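Long-range contact in putative cyclohexadienyl dehydrogenase and ADH prephenate dehydrogenase (Rhizobium meliloti, PDB 4WJI), which probably catalyses the NAD(P)-dependent oxidative decarboxylation of prephenate to 4-hydroxyphenylpyruvate in tyrosine biosynthesis: residues L88-S99 and L112-P123. Sequence-based numbering, arbitrary orientation.
Sequences LKPGAIVTDVGS and LPKDVHFVPGHP. With NAP (NADP nicotinamide-adenine-dinucleotide phosphate), chain B; TYR (tyrosine), chain C.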
loop_
_atom_site.group_PDB
_atom_site.type_symbol
_atom_site.label_atom_id
_atom_site.label_comp_id
_atom_site.label_asym_id
_atom_site.label_seq_id
_atom_site.Cartn_x
_atom_site.Cartn_y
_atom_site.Cartn_z
ATOM N N LEU A 88 6.814 5.551 -41.204
ATOM C CA LEU A 88 7.048 4.149 -40.878
ATOM C C LEU A 88 7.371 3.318 -42.113
ATOM O O LEU A 88 6.712 3.470 -43.144
ATOM C CB LEU A 88 5.808 3.578 -40.209
ATOM C CG LEU A 88 5.442 4.149 -38.841
ATOM C CD1 LEU A 88 3.984 3.869 -38.468
ATOM C CD2 LEU A 88 6.386 3.625 -37.760
ATOM N N LYS A 89 8.329 2.405 -41.996
ATOM C CA LYS A 89 8.616 1.562 -43.154
ATOM C C LYS A 89 7.609 0.401 -43.219
ATOM O O LYS A 89 7.031 0.020 -42.213
ATOM C CB LYS A 89 10.030 1.013 -43.156
ATOM C CG LYS A 89 10.303 0.005 -42.102
ATOM C CD LYS A 89 11.613 -0.723 -42.357
ATOM C CE LYS A 89 11.942 -1.679 -41.244
ATOM N NZ LYS A 89 13.295 -2.319 -41.412
ATOM N N PRO A 90 7.402 -0.156 -44.427
ATOM C CA PRO A 90 6.577 -1.344 -44.531
ATOM C C PRO A 90 7.047 -2.443 -43.612
ATOM O O PRO A 90 8.267 -2.713 -43.542
ATOM C CB PRO A 90 6.704 -1.749 -46.011
ATOM C CG PRO A 90 7.152 -0.528 -46.711
ATOM C CD PRO A 90 7.979 0.244 -45.722
ATOM N N GLY A 91 6.087 -3.063 -42.906
ATOM C CA GLY A 91 6.389 -4.192 -42.011
ATOM C C GLY A 91 6.911 -3.786 -40.627
ATOM O O GLY A 91 7.219 -4.652 -39.819
ATOM N N ALA A 92 7.037 -2.468 -40.369
ATOM C CA ALA A 92 7.369 -2.016 -39.005
ATOM C C ALA A 92 6.319 -2.543 -38.025
ATOM O O ALA A 92 5.125 -2.638 -38.360
ATOM C CB ALA A 92 7.445 -0.477 -38.948
ATOM N N ILE A 93 6.767 -2.840 -36.808
ATOM C CA ILE A 93 5.857 -3.180 -35.712
ATOM C C ILE A 93 5.784 -1.962 -34.791
ATOM O O ILE A 93 6.803 -1.446 -34.339
ATOM C CB ILE A 93 6.326 -4.402 -34.911
ATOM C CG1 ILE A 93 6.439 -5.636 -35.802
ATOM C CG2 ILE A 93 5.348 -4.673 -33.768
ATOM C CD1 ILE A 93 7.119 -6.819 -35.162
ATOM N N VAL A 94 4.555 -1.489 -34.559
ATOM C CA VAL A 94 4.296 -0.400 -33.646
ATOM C C VAL A 94 3.603 -0.948 -32.425
ATOM O O VAL A 94 2.597 -1.656 -32.540
ATOM C CB VAL A 94 3.417 0.710 -34.274
ATOM C CG1 VAL A 94 3.119 1.802 -33.258
ATOM C CG2 VAL A 94 4.114 1.321 -35.438
ATOM N N THR A 95 4.163 -0.657 -31.241
ATOM C CA THR A 95 3.575 -1.109 -29.980
ATOM C C THR A 95 3.571 0.062 -28.998
ATOM O O THR A 95 4.121 1.125 -29.236
ATOM C CB THR A 95 4.330 -2.346 -29.392
ATOM O OG1 THR A 95 3.576 -2.904 -28.316
ATOM C CG2 THR A 95 5.705 -1.981 -28.906
ATOM N N ASP A 96 2.861 -0.128 -27.933
ATOM C CA ASP A 96 2.799 0.839 -26.887
ATOM C C ASP A 96 2.817 0.133 -25.561
ATOM O O ASP A 96 2.904 -1.122 -25.427
ATOM C CB ASP A 96 1.530 1.687 -27.029
ATOM C CG ASP A 96 0.317 0.999 -26.419
ATOM O OD1 ASP A 96 0.070 -0.145 -26.837
ATOM O OD2 ASP A 96 -0.388 1.566 -25.497
ATOM N N VAL A 97 2.838 0.921 -24.535
ATOM C CA VAL A 97 2.862 0.383 -23.166
ATOM C C VAL A 97 1.757 0.989 -22.271
ATOM O O VAL A 97 1.820 0.886 -21.057
ATOM C CB VAL A 97 4.231 0.647 -22.537
ATOM C CG1 VAL A 97 5.318 -0.124 -23.265
ATOM C CG2 VAL A 97 4.565 2.133 -22.480
ATOM N N GLY A 98 0.800 1.683 -22.861
ATOM C CA GLY A 98 -0.234 2.408 -22.124
ATOM C C GLY A 98 -1.043 1.591 -21.123
ATOM O O GLY A 98 -1.328 0.393 -21.319
ATOM N N SER A 99 -1.434 2.262 -20.032
ATOM C CA SER A 99 -2.186 1.673 -18.964
ATOM C C SER A 99 -3.665 1.388 -19.284
ATOM O O SER A 99 -4.359 0.722 -18.508
ATOM C CB SER A 99 -2.061 2.573 -17.726
ATOM O OG SER A 99 -0.709 2.654 -17.278
ATOM N N LEU A 112 -2.548 4.797 -38.579
ATOM C CA LEU A 112 -1.462 3.924 -38.966
ATOM C C LEU A 112 -1.771 3.252 -40.321
ATOM O O LEU A 112 -2.919 2.820 -40.588
ATOM C CB LEU A 112 -1.227 2.866 -37.890
ATOM C CG LEU A 112 -0.727 3.354 -36.528
ATOM C CD1 LEU A 112 -0.663 2.187 -35.556
ATOM C CD2 LEU A 112 0.622 4.096 -36.581
ATOM N N PRO A 113 -0.767 3.170 -41.195
ATOM C CA PRO A 113 -1.019 2.555 -42.517
ATOM C C PRO A 113 -1.254 1.018 -42.486
ATOM O O PRO A 113 -0.854 0.358 -41.537
ATOM C CB PRO A 113 0.242 2.878 -43.308
ATOM C CG PRO A 113 1.296 3.220 -42.308
ATOM C CD PRO A 113 0.614 3.636 -41.015
ATOM N N LYS A 114 -1.862 0.475 -43.551
ATOM C CA LYS A 114 -2.174 -0.963 -43.663
ATOM C C LYS A 114 -0.918 -1.830 -43.653
ATOM O O LYS A 114 -0.988 -3.013 -43.328
ATOM C CB LYS A 114 -2.915 -1.260 -44.996
ATOM N N ASP A 115 0.217 -1.251 -44.053
ATOM C CA ASP A 115 1.462 -2.027 -44.161
ATOM C C ASP A 115 2.277 -2.144 -42.893
ATOM O O ASP A 115 3.363 -2.734 -42.909
ATOM C CB ASP A 115 2.358 -1.539 -45.316
ATOM C CG ASP A 115 2.849 -0.065 -45.159
ATOM O OD1 ASP A 115 2.283 0.684 -44.356
ATOM O OD2 ASP A 115 3.808 0.357 -45.856
ATOM N N VAL A 116 1.796 -1.574 -41.795
ATOM C CA VAL A 116 2.507 -1.756 -40.523
ATOM C C VAL A 116 1.687 -2.614 -39.589
ATOM O O VAL A 116 0.472 -2.754 -39.765
ATOM C CB VAL A 116 2.878 -0.449 -39.848
ATOM C CG1 VAL A 116 3.671 0.454 -40.776
ATOM C CG2 VAL A 116 1.728 0.268 -39.238
ATOM N N HIS A 117 2.368 -3.239 -38.633
ATOM C CA HIS A 117 1.712 -4.123 -37.672
ATOM C C HIS A 117 1.558 -3.445 -36.308
ATOM O O HIS A 117 2.533 -3.122 -35.635
ATOM C CB HIS A 117 2.527 -5.402 -37.466
ATOM C CG HIS A 117 2.944 -6.063 -38.735
ATOM N ND1 HIS A 117 2.030 -6.543 -39.637
ATOM C CD2 HIS A 117 4.169 -6.286 -39.268
ATOM C CE1 HIS A 117 2.678 -7.063 -40.670
ATOM N NE2 HIS A 117 3.979 -6.927 -40.468
ATOM N N PHE A 118 0.341 -3.302 -35.853
ATOM C CA PHE A 118 0.043 -2.592 -34.594
ATOM C C PHE A 118 -0.278 -3.627 -33.535
ATOM O O PHE A 118 -1.340 -4.286 -33.626
ATOM C CB PHE A 118 -1.165 -1.657 -34.845
ATOM C CG PHE A 118 -1.589 -0.844 -33.670
ATOM C CD1 PHE A 118 -0.664 -0.336 -32.753
ATOM C CD2 PHE A 118 -2.917 -0.533 -33.499
ATOM C CE1 PHE A 118 -1.070 0.447 -31.663
ATOM C CE2 PHE A 118 -3.330 0.269 -32.443
ATOM C CZ PHE A 118 -2.402 0.748 -31.510
ATOM N N VAL A 119 0.595 -3.761 -32.537
ATOM C CA VAL A 119 0.436 -4.763 -31.474
ATOM C C VAL A 119 0.511 -4.070 -30.133
ATOM O O VAL A 119 1.594 -3.862 -29.616
ATOM C CB VAL A 119 1.521 -5.861 -31.519
ATOM C CG1 VAL A 119 1.153 -6.960 -30.518
ATOM C CG2 VAL A 119 1.654 -6.418 -32.940
ATOM N N PRO A 120 -0.622 -3.644 -29.606
ATOM C CA PRO A 120 -0.651 -2.899 -28.349
ATOM C C PRO A 120 -0.206 -3.757 -27.168
ATOM O O PRO A 120 -0.474 -4.912 -27.147
ATOM C CB PRO A 120 -2.126 -2.509 -28.202
ATOM C CG PRO A 120 -2.707 -2.620 -29.560
ATOM C CD PRO A 120 -1.967 -3.771 -30.193
ATOM N N GLY A 121 0.461 -3.157 -26.204
ATOM C CA GLY A 121 0.972 -3.865 -25.066
ATOM C C GLY A 121 0.733 -3.066 -23.792
ATOM O O GLY A 121 0.360 -1.877 -23.795
ATOM N N HIS A 122 0.901 -3.775 -22.704
ATOM C CA HIS A 122 0.885 -3.174 -21.375
ATOM C C HIS A 122 1.747 -3.969 -20.392
ATOM O O HIS A 122 1.325 -4.994 -19.964
ATOM C CB HIS A 122 -0.556 -3.091 -20.855
ATOM C CG HIS A 122 -0.690 -2.419 -19.528
ATOM N ND1 HIS A 122 -1.872 -2.411 -18.824
ATOM C CD2 HIS A 122 0.187 -1.688 -18.803
ATOM C CE1 HIS A 122 -1.702 -1.730 -17.711
ATOM N NE2 HIS A 122 -0.461 -1.289 -17.665
ATOM N N PRO A 123 2.929 -3.469 -20.019
ATOM C CA PRO A 123 3.677 -4.168 -18.978
ATOM C C PRO A 123 3.069 -3.862 -17.585
ATOM O O PRO A 123 2.891 -2.703 -17.217
ATOM C CB PRO A 123 5.100 -3.605 -19.116
ATOM C CG PRO A 123 4.861 -2.188 -19.612
ATOM C CD PRO A 123 3.663 -2.287 -20.507
HETATM P PA NAP B . 6.913 9.305 -17.523
HETATM O O1A NAP B . 8.040 8.743 -16.745
HETATM O O2A NAP B . 6.195 10.535 -17.081
HETATM O O5B NAP B . 7.445 9.589 -19.012
HETATM C C5B NAP B . 6.641 10.320 -19.929
HETATM C C4B NAP B . 7.259 10.369 -21.325
HETATM O O4B NAP B . 6.268 10.842 -22.230
HETATM C C3B NAP B . 8.399 11.367 -21.431
HETATM O O3B NAP B . 9.284 11.016 -22.482
HETATM C C2B NAP B . 7.701 12.635 -21.849
HETATM O O2B NAP B . 8.537 13.481 -22.587
HETATM C C1B NAP B . 6.636 12.101 -22.767
HETATM N N9A NAP B . 5.420 12.936 -22.964
HETATM C C8A NAP B . 4.635 13.463 -22.039
HETATM N N7A NAP B . 3.599 14.101 -22.520
HETATM C C5A NAP B . 3.725 13.988 -23.872
HETATM C C6A NAP B . 2.949 14.461 -24.949
HETATM N N6A NAP B . 1.832 15.183 -24.740
HETATM N N1A NAP B . 3.348 14.143 -26.163
HETATM C C2A NAP B . 4.443 13.423 -26.333
HETATM N N3A NAP B . 5.240 12.948 -25.394
HETATM C C4A NAP B . 4.853 13.256 -24.164
HETATM O O3 NAP B . 5.816 8.177 -17.823
HETATM P PN NAP B . 5.834 6.580 -17.774
HETATM O O1N NAP B . 5.610 6.235 -16.389
HETATM O O2N NAP B . 6.995 6.046 -18.483
HETATM O O5D NAP B . 4.467 6.223 -18.554
HETATM C C5D NAP B . 4.407 6.102 -19.953
HETATM C C4D NAP B . 3.241 5.186 -20.314
HETATM O O4D NAP B . 3.410 3.961 -19.630
HETATM C C3D NAP B . 1.904 5.709 -19.882
HETATM O O3D NAP B . 0.941 5.452 -20.890
HETATM C C2D NAP B . 1.579 4.942 -18.622
HETATM O O2D NAP B . 0.188 4.826 -18.470
HETATM C C1D NAP B . 2.220 3.600 -18.972
HETATM N N1N NAP B . 2.674 2.793 -17.829
HETATM C C2N NAP B . 3.157 3.374 -16.728
HETATM C C3N NAP B . 3.579 2.625 -15.657
HETATM C C7N NAP B . 4.107 3.219 -14.372
HETATM O O7N NAP B . 4.132 2.536 -13.384
HETATM N N7N NAP B . 4.519 4.467 -14.398
HETATM C C4N NAP B . 3.504 1.261 -15.757
HETATM C C5N NAP B . 3.029 0.696 -16.912
HETATM C C6N NAP B . 2.582 1.474 -17.945
HETATM P P2B NAP B . 9.144 14.831 -21.954
HETATM O O1X NAP B . 9.668 14.471 -20.604
HETATM O O2X NAP B . 10.223 15.209 -22.928
HETATM O O3X NAP B . 8.047 15.872 -21.841
HETATM N N TYR C . 3.152 2.429 -10.745
HETATM C CA TYR C . 2.487 1.333 -9.991
HETATM C C TYR C . 3.224 1.088 -8.702
HETATM O O TYR C . 4.183 1.811 -8.446
HETATM C CB TYR C . 2.420 0.048 -10.827
HETATM C CG TYR C . 1.679 0.178 -12.152
HETATM C CD1 TYR C . 0.816 1.239 -12.429
HETATM C CD2 TYR C . 1.864 -0.767 -13.127
HETATM C CE1 TYR C . 0.162 1.336 -13.646
HETATM C CE2 TYR C . 1.203 -0.717 -14.330
HETATM C CZ TYR C . 0.371 0.334 -14.613
HETATM O OH TYR C . -0.246 0.439 -15.832
HETATM O OXT TYR C . 2.830 0.160 -7.957
HETATM O O HOH W 1 5.145 2.778 -45.731
#
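Val94 N donates to His117 O at 2.8 Å and Val94 O accepts from Val119 N, parallel pairing that joins the two strands of a beta-alpha-beta unit in the Rossmann-type nucleotide-binding domain. His117 N reaches Ala92 O, and Gly91, whose positive phi suits glycine, gives its N-H to Asp115 O. Beyond Val94 the strands part, Asp96 N standing 4.3 Å from Val119 O. Side chains help bridge the gap: Thr95 OG1, anti to its own N (chi1 -169°), donates to Val119 O at 2.6 Å, and Asp96 OD1 receives Gly121 N at 3.1 Å from above the carboxylate plane, an amide that makes only a weak second bond to Asp96 O. Asp96 OD2 accepts Gly98 N in an Asx turn and pairs with Lys101, so both oxygens are engaged. An asparagine in place of Asp96 would probably weaken this grip, leaving Lys101 without its charged mate and one of the two amides facing an NH2 group. Val97 O, by contrast, is buried without a partner. At the ligand end Ser99 CA lies over the His122 ring, 3.8 Å from its centroid. Ser99 OG links NADP O2D to the bound tyrosine's OH, which also lies 2.5 Å from His122 NE2 in a hydrogen bond.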